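Local coordinates for protein galectin (Xenopus laevis, PDB 3WUC) that is a skin proto-type lectin of the galectin family that binds lactose on a beta sandwich and may also bind laminin, at residues S57-N61 against T62-N66; L124-N128 against I129-S133. All coordinates share one frame; numbering follows the deposited sequence. Where two conformers were deposited one is given.

Interaction 1 of 2, residues S57-N61 against T62-N66; sequences SVDKN and TIVLN. With GLC (alpha-D-glucopyranose), chain D; GAL (beta-D-galactopyranose), chain C.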
# COMPACT_ATOMS: atom_id res chain seq x y z
N SER B 57 -4.33 2.38 34.39
CA SER B 57 -5.04 3.26 35.28
C SER B 57 -6.41 2.66 35.58
O SER B 57 -6.50 1.44 35.76
CB SER B 57 -5.09 4.70 34.75
OG SER B 57 -5.83 5.58 35.61
N VAL B 58 -7.46 3.46 35.56
CA VAL B 58 -8.81 2.96 35.77
C VAL B 58 -9.46 2.35 34.51
O VAL B 58 -10.65 2.01 34.49
CB VAL B 58 -9.75 4.11 36.26
CG1 VAL B 58 -9.24 4.66 37.60
CG2 VAL B 58 -9.79 5.25 35.24
N ASP B 59 -8.70 2.25 33.42
CA ASP B 59 -9.25 1.94 32.12
C ASP B 59 -8.91 0.54 31.66
O ASP B 59 -7.75 0.08 31.73
CB ASP B 59 -8.66 2.93 31.10
CG ASP B 59 -9.04 4.32 31.42
OD1 ASP B 59 -10.25 4.63 31.58
OD2 ASP B 59 -8.11 5.15 31.51
N LYS B 60 -9.94 -0.15 31.21
CA LYS B 60 -9.85 -1.49 30.68
C LYS B 60 -10.51 -1.56 29.28
O LYS B 60 -11.67 -1.23 29.14
CB LYS B 60 -10.62 -2.46 31.62
CG LYS B 60 -10.56 -3.89 31.17
CD LYS B 60 -11.63 -4.70 31.90
CE LYS B 60 -11.10 -6.03 32.40
NZ LYS B 60 -10.66 -6.85 31.25
N ASN B 61 -9.77 -2.01 28.27
CA ASN B 61 -10.31 -2.07 26.90
C ASN B 61 -11.05 -0.81 26.46
O ASN B 61 -12.19 -0.81 25.98
CB ASN B 61 -11.17 -3.33 26.68
CG ASN B 61 -10.41 -4.59 26.95
OD1 ASN B 61 -11.00 -5.57 27.50
ND2 ASN B 61 -9.18 -4.62 26.67
N THR B 62 -10.34 0.33 26.67
CA THR B 62 -10.91 1.65 26.46
C THR B 62 -9.88 2.51 25.70
O THR B 62 -8.69 2.39 26.03
CB THR B 62 -11.20 2.33 27.82
OG1 THR B 62 -12.21 1.56 28.49
CG2 THR B 62 -11.76 3.66 27.65
N ILE B 63 -10.40 3.28 24.74
CA ILE B 63 -9.59 4.29 24.05
C ILE B 63 -9.65 5.57 24.84
O ILE B 63 -10.72 6.17 25.06
CB ILE B 63 -10.01 4.50 22.60
CG1 ILE B 63 -10.05 3.19 21.86
CG2 ILE B 63 -9.04 5.43 21.92
CD1 ILE B 63 -10.57 3.27 20.44
N VAL B 64 -8.45 6.11 25.20
CA VAL B 64 -8.29 7.43 25.73
C VAL B 64 -7.74 8.35 24.66
O VAL B 64 -6.68 7.98 24.06
CB VAL B 64 -7.37 7.41 26.98
CG1 VAL B 64 -6.95 8.80 27.37
CG2 VAL B 64 -8.09 6.76 28.16
N LEU B 65 -8.43 9.44 24.39
CA LEU B 65 -7.91 10.52 23.54
C LEU B 65 -7.64 11.76 24.40
O LEU B 65 -8.39 12.10 25.32
CB LEU B 65 -8.84 10.88 22.40
CG LEU B 65 -9.32 9.81 21.43
CD1 LEU B 65 -10.24 10.53 20.51
CD2 LEU B 65 -8.23 9.03 20.66
N ASN B 66 -6.55 12.46 24.09
CA ASN B 66 -6.33 13.73 24.79
C ASN B 66 -5.50 14.61 23.88
O ASN B 66 -5.09 14.19 22.82
CB ASN B 66 -5.61 13.48 26.14
CG ASN B 66 -5.94 14.54 27.18
OD1 ASN B 66 -6.46 15.62 26.88
ND2 ASN B 66 -5.56 14.21 28.43
C1 GLC D . -4.98 9.64 35.80
C2 GLC D . -5.62 9.15 34.49
C3 GLC D . -4.48 8.63 33.60
C4 GLC D . -3.32 9.61 33.38
C5 GLC D . -2.82 10.12 34.74
C6 GLC D . -1.82 11.27 34.55
O1 GLC D . -4.46 8.48 36.39
O2 GLC D . -6.52 8.09 34.76
O3 GLC D . -5.09 8.38 32.31
O4 GLC D . -2.26 8.94 32.66
O5 GLC D . -3.94 10.58 35.54
O6 GLC D . -2.17 12.46 33.76
C1 GAL C . -1.75 9.69 31.57
C2 GAL C . -0.69 8.80 30.98
C3 GAL C . -0.11 9.41 29.73
C4 GAL C . -1.24 9.78 28.78
C5 GAL C . -2.25 10.67 29.54
C6 GAL C . -3.41 11.02 28.64
O2 GAL C . 0.37 8.73 31.97
O3 GAL C . 0.90 8.60 29.18
O4 GAL C . -1.83 8.59 28.21
O5 GAL C . -2.77 9.92 30.63
O6 GAL C . -4.42 11.76 29.31
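With its OG1 held beside its own backbone N and opposite its carbonyl carbon (chi1 -64°), Thr62 turns that hydroxyl back on Lys60, and the OG1 donates a 2.9 Å hydrogen bond to Lys60 O. This small clasp closes the corner by which the loop after strand 45-53 of the galectin sandwich, the loop that carries Ser57, enters strand 62-69. The hydroxyl comes in above the carbonyl plane, 62° out of it. Asn61 makes the turn with positive phi and psi, a conformation that asparagine tolerates well; together with Thr62 it faces Arg53, forming a G1 beta bulge.

Across the corner, the Asp59 and Val64 side chains cross at about a right angle, and Asp59 OD2 lies 3.7 Å from Val64 CG2. The carboxylate is buried, yet Lys78 bridges its OD1 and Arg53 its OD2. A branched, apolar Val64 suits this strand position, since its methyl can pack against the carboxylate without competing for its salt bridges. Arg53 itself grips both sugars, so Asp59, in the second shell, probably helps to fix the position of Arg53.

The disaccharide bridges Ser57, at the start of 57-61, and Asn66, at the end of 62-66. Ser57 OG and glucose O2 share a hydrogen bond of 2.7 Å, while the amide of Asn66 reaches galactose: ND2 donates to O6 at 2.8 Å, nearly straight at 168°.

Interaction 2 of 2, residues L124-N128 against I129-S133; sequences LALNN and IELIS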
# COMPACT_ATOMS: atom_id res chain seq x y z
N LEU B 124 4.48 13.03 14.37
CA LEU B 124 3.72 11.79 14.57
C LEU B 124 4.55 10.75 15.27
O LEU B 124 5.71 10.48 14.88
CB LEU B 124 3.21 11.28 13.21
CG LEU B 124 2.20 10.11 13.22
CD1 LEU B 124 1.35 10.20 11.97
CD2 LEU B 124 2.96 8.79 13.35
N ALA B 125 4.04 10.19 16.37
CA ALA B 125 4.79 9.21 17.09
C ALA B 125 4.03 7.96 17.40
O ALA B 125 2.78 8.07 17.58
CB ALA B 125 5.28 9.79 18.45
N LEU B 126 4.76 6.85 17.46
CA LEU B 126 4.21 5.56 17.81
C LEU B 126 4.85 5.11 19.08
O LEU B 126 6.08 5.19 19.24
CB LEU B 126 4.51 4.50 16.72
CG LEU B 126 3.46 4.43 15.58
CD1 LEU B 126 3.33 5.72 14.79
CD2 LEU B 126 3.87 3.33 14.59
N ASN B 127 4.05 4.60 20.02
CA ASN B 127 4.51 4.10 21.29
C ASN B 127 3.83 2.73 21.51
O ASN B 127 2.58 2.58 21.41
CB ASN B 127 4.18 5.09 22.43
CG ASN B 127 4.98 6.42 22.33
OD1 ASN B 127 6.13 6.42 22.03
ND2 ASN B 127 4.35 7.51 22.59
N ASN B 128 4.66 1.73 21.83
CA ASN B 128 4.24 0.33 22.00
C ASN B 128 3.52 -0.25 20.74
O ASN B 128 2.68 -1.15 20.83
CB ASN B 128 3.30 0.28 23.23
CG ASN B 128 4.07 0.05 24.53
OD1 ASN B 128 5.30 -0.04 24.51
ND2 ASN B 128 3.35 -0.10 25.64
N ILE B 129 3.93 0.24 19.60
CA ILE B 129 3.46 -0.32 18.33
C ILE B 129 4.55 -0.13 17.31
O ILE B 129 5.18 0.96 17.20
CB ILE B 129 2.12 0.37 17.97
CG1 ILE B 129 1.70 -0.11 16.56
CG2 ILE B 129 2.20 1.88 17.95
CD1 ILE B 129 0.32 0.35 16.09
N GLU B 130 4.85 -1.16 16.55
CA GLU B 130 5.94 -1.23 15.64
C GLU B 130 5.48 -0.82 14.27
O GLU B 130 4.49 -1.39 13.79
CB GLU B 130 6.50 -2.65 15.64
CG GLU B 130 7.43 -3.08 14.58
CD GLU B 130 7.88 -4.56 14.84
OE1 GLU B 130 7.18 -5.35 15.58
OE2 GLU B 130 8.93 -4.91 14.30
N LEU B 131 6.12 0.13 13.63
CA LEU B 131 5.70 0.59 12.32
C LEU B 131 5.63 -0.49 11.27
O LEU B 131 6.59 -1.24 11.11
CB LEU B 131 6.65 1.68 11.80
CG LEU B 131 6.23 2.36 10.49
CD1 LEU B 131 4.92 3.12 10.57
CD2 LEU B 131 7.42 3.23 10.04
N ILE B 132 4.51 -0.55 10.52
CA ILE B 132 4.44 -1.29 9.27
C ILE B 132 4.45 -0.31 8.12
O ILE B 132 5.23 -0.50 7.16
CB ILE B 132 3.24 -2.25 9.22
CG1 ILE B 132 3.44 -3.37 10.23
CG2 ILE B 132 3.06 -2.82 7.82
CD1 ILE B 132 2.15 -4.11 10.48
N SER B 133 3.58 0.72 8.11
CA SER B 133 3.57 1.68 7.05
C SER B 133 2.87 2.94 7.53
O SER B 133 2.01 2.90 8.43
CB SER B 133 2.97 1.18 5.76
OG SER B 133 1.57 0.87 5.98
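Leu126 and Ile129 meet across a tight turn, their side chains crossing obliquely, with Leu126 CB and CG each 3.7 Å from Ile129 CG2. Ile129 points CG1 away from its backbone N (chi1 175°), which leaves CG2 between the N and the carbonyl carbon and turned back on Leu126. The same methyl lies 3.6 Å from Asn127 O. Farther along, Leu126 CD2 approaches Leu131 CD1 at 4.2 Å and Leu131 CA at 4.0 Å, so one leucine spans two residues of the next strand.

Asn128 supplies the bend: its positive phi and psi, readily adopted by asparagine, carry the chain from strand 120-127 of one sheet into strand 129-136 of the other. The short strand axes diverge by 127° and come within 6.2 Å. Outside the pair, Val9 and Val24 pack on Leu126, and Phe35 and Thr90 on Ile129. The Asn128 amide is held at both ends, its ND2 donating to Arg34 O and its OD1 accepting from Glu6 N, while Asn127 OD1 is bonded by Arg10. Leu131 packs on Leu14 of the second subunit, and at Ser133 the sheet continues into a strand of that subunit.

No hydrogen bond joins the two segments; side chain meets side chain across the turn through carbon alone, which implies that the passage from one sheet to the other is packed by hydrocarbon, with the asparagine amides bonded outward to neighbouring loops and strands.

In the fold
Both interactions are corners at which the chain enters a strand through an asparagine with positive phi, but they serve different parts of the sandwich. Their centres lie 18 Å apart and their nearest atoms about 11 Å. Strands 62-69 and 120-127 belong to the same sheet, joined through 45-53 and 36-39. Interaction 1 touches the sugars directly. Interaction 2 does not: the side chain of Asn127 is about 8 Å from the bound galactose. That side chain is about 3 Å from a bound malonic acid, probably from the crystallisation liquor. Arg34 links the two regions: its side chain bonds galactose and its backbone carbonyl receives the amide of Asn128. From there, segment 129-133 leads to the second subunit.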